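Local coordinates for aminotransferase (Neisseria meningitidis Z2491, PDB 3JTX), which probably transfers amino groups between amino acids and 2-oxo acids, using a pyridoxal phosphate cofactor carried as a Schiff base on a lysine, at residues A76-D84 against S211-G222. Residues are numbered along the deposited sequence; the frame is centred on the assembly and turned at random.
Sequences ANWLKRRYD and SEIYFDGNKPLG. With GOL (glycerol), chain E.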
loop_
_atom_site.group_PDB
_atom_site.type_symbol
_atom_site.label_atom_id
_atom_site.label_comp_id
_atom_site.label_asym_id
_atom_site.label_seq_id
_atom_site.Cartn_x
_atom_site.Cartn_y
_atom_site.Cartn_z
ATOM N N ALA A 76 -4.749 9.590 -18.792
ATOM C CA ALA A 76 -4.162 10.138 -20.035
ATOM C C ALA A 76 -5.040 11.240 -20.630
ATOM O O ALA A 76 -4.541 12.292 -21.056
ATOM C CB ALA A 76 -3.934 9.036 -21.046
ATOM N N ASN A 77 -6.351 10.994 -20.663
ATOM C CA ASN A 77 -7.306 11.973 -21.164
ATOM C C ASN A 77 -7.330 13.241 -20.313
ATOM O O ASN A 77 -7.351 14.345 -20.852
ATOM C CB ASN A 77 -8.711 11.385 -21.231
ATOM C CG ASN A 77 -8.854 10.301 -22.291
ATOM O OD1 ASN A 77 -8.030 10.189 -23.198
ATOM N ND2 ASN A 77 -9.899 9.486 -22.165
ATOM N N TRP A 78 -7.329 13.075 -18.991
ATOM C CA TRP A 78 -7.253 14.207 -18.068
ATOM C C TRP A 78 -5.997 15.066 -18.287
ATOM O O TRP A 78 -6.085 16.298 -18.345
ATOM C CB TRP A 78 -7.296 13.750 -16.603
ATOM C CG TRP A 78 -7.197 14.914 -15.669
ATOM C CD1 TRP A 78 -8.196 15.794 -15.341
ATOM C CD2 TRP A 78 -6.027 15.360 -14.977
ATOM N NE1 TRP A 78 -7.719 16.746 -14.482
ATOM C CE2 TRP A 78 -6.391 16.504 -14.240
ATOM C CE3 TRP A 78 -4.715 14.899 -14.904
ATOM C CZ2 TRP A 78 -5.478 17.204 -13.439
ATOM C CZ3 TRP A 78 -3.810 15.581 -14.098
ATOM C CH2 TRP A 78 -4.198 16.723 -13.379
ATOM N N LEU A 79 -4.845 14.411 -18.426
ATOM C CA LEU A 79 -3.575 15.110 -18.676
ATOM C C LEU A 79 -3.622 15.957 -19.958
ATOM O O LEU A 79 -3.094 17.065 -19.998
ATOM C CB LEU A 79 -2.412 14.108 -18.782
ATOM C CG LEU A 79 -1.939 13.441 -17.478
ATOM C CD1 LEU A 79 -1.063 12.242 -17.794
ATOM C CD2 LEU A 79 -1.184 14.416 -16.553
ATOM N N LYS A 80 -4.213 15.404 -21.012
ATOM C CA LYS A 80 -4.330 16.119 -22.283
ATOM C C LYS A 80 -5.208 17.359 -22.147
ATOM O O LYS A 80 -4.886 18.415 -22.717
ATOM C CB LYS A 80 -4.885 15.212 -23.384
ATOM C CG LYS A 80 -4.698 15.819 -24.768
ATOM C CD LYS A 80 -5.033 14.850 -25.904
ATOM C CE LYS A 80 -4.839 15.547 -27.248
ATOM N NZ LYS A 80 -5.435 14.767 -28.375
ATOM N N ARG A 81 -6.315 17.224 -21.413
ATOM C CA ARG A 81 -7.200 18.361 -21.146
ATOM C C ARG A 81 -6.525 19.410 -20.281
ATOM O O ARG A 81 -6.675 20.606 -20.510
ATOM C CB ARG A 81 -8.483 17.899 -20.452
ATOM C CG ARG A 81 -9.436 17.106 -21.354
ATOM C CD ARG A 81 -10.859 17.055 -20.784
ATOM N NE ARG A 81 -10.921 16.682 -19.372
ATOM C CZ ARG A 81 -10.838 15.435 -18.910
ATOM N NH1 ARG A 81 -10.679 14.415 -19.749
ATOM N NH2 ARG A 81 -10.918 15.204 -17.605
ATOM N N ARG A 82 -5.794 18.957 -19.272
ATOM C CA ARG A 82 -5.291 19.838 -18.234
ATOM C C ARG A 82 -4.029 20.593 -18.656
ATOM O O ARG A 82 -3.840 21.754 -18.249
ATOM C CB ARG A 82 -5.017 19.024 -16.952
ATOM C CG ARG A 82 -4.265 19.779 -15.853
ATOM C CD ARG A 82 -5.040 20.986 -15.326
ATOM N NE ARG A 82 -4.309 21.623 -14.239
ATOM C CZ ARG A 82 -3.267 22.434 -14.397
ATOM N NH1 ARG A 82 -2.863 22.783 -15.611
ATOM N NH2 ARG A 82 -2.654 22.937 -13.331
ATOM N N TYR A 83 -3.186 19.937 -19.462
ATOM C CA TYR A 83 -1.895 20.489 -19.880
ATOM C C TYR A 83 -1.842 20.758 -21.388
ATOM O O TYR A 83 -0.860 20.430 -22.071
ATOM C CB TYR A 83 -0.757 19.574 -19.396
ATOM C CG TYR A 83 -0.756 19.461 -17.885
ATOM C CD1 TYR A 83 -0.374 20.537 -17.079
ATOM C CD2 TYR A 83 -1.195 18.304 -17.254
ATOM C CE1 TYR A 83 -0.394 20.440 -15.681
ATOM C CE2 TYR A 83 -1.220 18.203 -15.879
ATOM C CZ TYR A 83 -0.821 19.270 -15.090
ATOM O OH TYR A 83 -0.888 19.137 -13.719
ATOM N N ASP A 84 -2.931 21.349 -21.890
ATOM C CA ASP A 84 -2.991 21.934 -23.215
ATOM C C ASP A 84 -2.475 21.005 -24.312
ATOM O O ASP A 84 -1.625 21.390 -25.107
ATOM C CB ASP A 84 -2.220 23.257 -23.221
ATOM C CG ASP A 84 -2.547 24.115 -24.431
ATOM O OD1 ASP A 84 -3.679 24.005 -24.956
ATOM O OD2 ASP A 84 -1.665 24.878 -24.868
ATOM N N SER A 211 -2.152 20.689 -7.877
ATOM C CA SER A 211 -2.237 21.287 -9.225
ATOM C C SER A 211 -3.582 21.947 -9.552
ATOM O O SER A 211 -3.639 22.852 -10.407
ATOM C CB SER A 211 -1.945 20.238 -10.307
ATOM O OG SER A 211 -2.999 19.303 -10.400
ATOM N N GLU A 212 -4.664 21.483 -8.918
ATOM C CA GLU A 212 -6.010 21.984 -9.240
ATOM C C GLU A 212 -6.526 23.042 -8.286
ATOM O O GLU A 212 -7.610 23.557 -8.496
ATOM C CB GLU A 212 -7.022 20.833 -9.306
ATOM C CG GLU A 212 -6.606 19.736 -10.265
ATOM C CD GLU A 212 -6.213 20.315 -11.593
ATOM O OE1 GLU A 212 -7.111 20.845 -12.272
ATOM O OE2 GLU A 212 -5.004 20.306 -11.923
ATOM N N ILE A 213 -5.764 23.369 -7.244
ATOM C CA ILE A 213 -6.170 24.417 -6.310
ATOM C C ILE A 213 -5.418 25.696 -6.689
ATOM O O ILE A 213 -4.258 25.892 -6.293
ATOM C CB ILE A 213 -5.915 24.016 -4.829
ATOM C CG1 ILE A 213 -6.463 22.601 -4.526
ATOM C CG2 ILE A 213 -6.519 25.043 -3.909
ATOM C CD1 ILE A 213 -7.919 22.385 -4.841
ATOM N N TYR A 214 -6.093 26.540 -7.475
ATOM C CA TYR A 214 -5.505 27.757 -8.032
ATOM C C TYR A 214 -6.567 28.832 -8.238
ATOM O O TYR A 214 -7.757 28.581 -8.057
ATOM C CB TYR A 214 -4.772 27.465 -9.360
ATOM C CG TYR A 214 -5.637 26.891 -10.481
ATOM C CD1 TYR A 214 -6.418 27.718 -11.284
ATOM C CD2 TYR A 214 -5.651 25.529 -10.748
ATOM C CE1 TYR A 214 -7.207 27.196 -12.317
ATOM C CE2 TYR A 214 -6.440 24.993 -11.768
ATOM C CZ TYR A 214 -7.217 25.842 -12.554
ATOM O OH TYR A 214 -7.999 25.340 -13.585
ATOM N N PHE A 215 -6.123 30.018 -8.642
ATOM C CA PHE A 215 -6.961 31.205 -8.683
ATOM C C PHE A 215 -7.057 31.809 -10.073
ATOM O O PHE A 215 -6.161 31.640 -10.905
ATOM C CB PHE A 215 -6.407 32.237 -7.687
ATOM C CG PHE A 215 -6.010 31.624 -6.379
ATOM C CD1 PHE A 215 -6.974 31.079 -5.542
ATOM C CD2 PHE A 215 -4.677 31.518 -6.021
ATOM C CE1 PHE A 215 -6.621 30.450 -4.356
ATOM C CE2 PHE A 215 -4.314 30.893 -4.840
ATOM C CZ PHE A 215 -5.285 30.356 -4.004
ATOM N N ASP A 216 -8.182 32.479 -10.323
ATOM C CA ASP A 216 -8.312 33.422 -11.436
ATOM C C ASP A 216 -7.832 32.873 -12.780
ATOM O O ASP A 216 -7.218 33.600 -13.563
ATOM C CB ASP A 216 -7.541 34.712 -11.089
ATOM C CG ASP A 216 -8.154 35.478 -9.901
ATOM O OD1 ASP A 216 -9.360 35.812 -9.980
ATOM O OD2 ASP A 216 -7.443 35.779 -8.904
ATOM N N GLY A 217 -8.090 31.597 -13.054
ATOM C CA GLY A 217 -7.692 31.001 -14.335
ATOM C C GLY A 217 -6.197 30.736 -14.557
ATOM O O GLY A 217 -5.791 30.331 -15.660
ATOM N N ASN A 218 -5.374 30.941 -13.527
ATOM C CA ASN A 218 -3.922 30.802 -13.657
ATOM C C ASN A 218 -3.481 29.403 -13.240
ATOM O O ASN A 218 -3.070 29.186 -12.091
ATOM C CB ASN A 218 -3.202 31.864 -12.822
ATOM C CG ASN A 218 -3.415 33.268 -13.352
ATOM O OD1 ASN A 218 -3.475 33.485 -14.556
ATOM N ND2 ASN A 218 -3.518 34.230 -12.449
ATOM N N LYS A 219 -3.567 28.466 -14.187
ATOM C CA LYS A 219 -3.305 27.049 -13.949
ATOM C C LYS A 219 -1.815 26.797 -13.720
ATOM O O LYS A 219 -0.995 27.255 -14.507
ATOM C CB LYS A 219 -3.793 26.212 -15.142
ATOM C CG LYS A 219 -5.234 26.450 -15.522
ATOM C CD LYS A 219 -5.844 25.338 -16.347
ATOM C CE LYS A 219 -5.127 25.095 -17.648
ATOM N NZ LYS A 219 -6.007 24.377 -18.629
ATOM N N PRO A 220 -1.454 26.087 -12.630
ATOM C CA PRO A 220 -0.035 25.816 -12.418
ATOM C C PRO A 220 0.591 24.950 -13.508
ATOM O O PRO A 220 0.018 23.934 -13.924
ATOM C CB PRO A 220 -0.006 25.046 -11.089
ATOM C CG PRO A 220 -1.267 25.446 -10.379
ATOM C CD PRO A 220 -2.270 25.823 -11.428
ATOM N N LEU A 221 1.770 25.369 -13.942
ATOM C CA LEU A 221 2.637 24.576 -14.785
ATOM C C LEU A 221 2.996 23.270 -14.067
ATOM O O LEU A 221 3.265 23.262 -12.851
ATOM C CB LEU A 221 3.907 25.388 -15.083
ATOM C CG LEU A 221 5.060 24.792 -15.905
ATOM C CD1 LEU A 221 4.645 24.471 -17.356
ATOM C CD2 LEU A 221 6.262 25.774 -15.893
ATOM N N GLY A 222 2.977 22.167 -14.814
ATOM C CA GLY A 222 3.385 20.865 -14.299
ATOM C C GLY A 222 4.714 20.430 -14.917
ATOM O O GLY A 222 5.161 20.981 -15.931
HETATM C C1 GOL E . -10.454 20.536 -18.394
HETATM O O1 GOL E . -10.924 19.210 -18.291
HETATM C C2 GOL E . -9.462 20.854 -17.288
HETATM O O2 GOL E . -8.680 19.711 -16.987
HETATM C C3 GOL E . -8.603 22.021 -17.734
HETATM O O3 GOL E . -7.632 22.406 -16.794
HETATM O O HOH W 1 -8.936 18.906 -12.839
HETATM O O HOH W 2 -5.003 23.022 -20.720
HETATM O O HOH W 3 -0.910 24.476 -16.911
HETATM O O HOH W 4 0.336 21.155 -12.521
#
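R82, in the last turn of helix 69-82, reaches into the loop 211-222 of this PLP-dependent enzyme of the class I/II aminotransferase family and illustrates how one buried arginine can tie a helix end to a distant loop. The loop follows strand 203-207 of the central mixed sheet and leads to helix 223-229. R82 NE donates to the syn lone pair of E212 OE2 at 2.8 Å, a salt bridge in which the oxygen lies close to the guanidinium plane, while S211 OG takes the anti lone pair of the same oxygen at 2.7 Å. Backbone carbonyls hold the far end, where NH2 of R82 donates to S211 O (3.1 Å) and to P220 O (2.9 Å), the latter in the carbonyl plane. Three bonds thus fix the guanidinium's rotation. With chi1 at 170° R82 CG lies over the rim of one Y83 ring face; the bend at chi2 (63°) then redirects the chain, and K219 CB lies over a guanidinium face. The W78 ring presents its edge to E212, the planes 79° apart, with CZ2 3.5 Å from OE2. One water links W78 NE1 to E212 OE1. R81 NE donates to O1 of a glycerol, probably from the crystallisation liquor, at 2.7 Å.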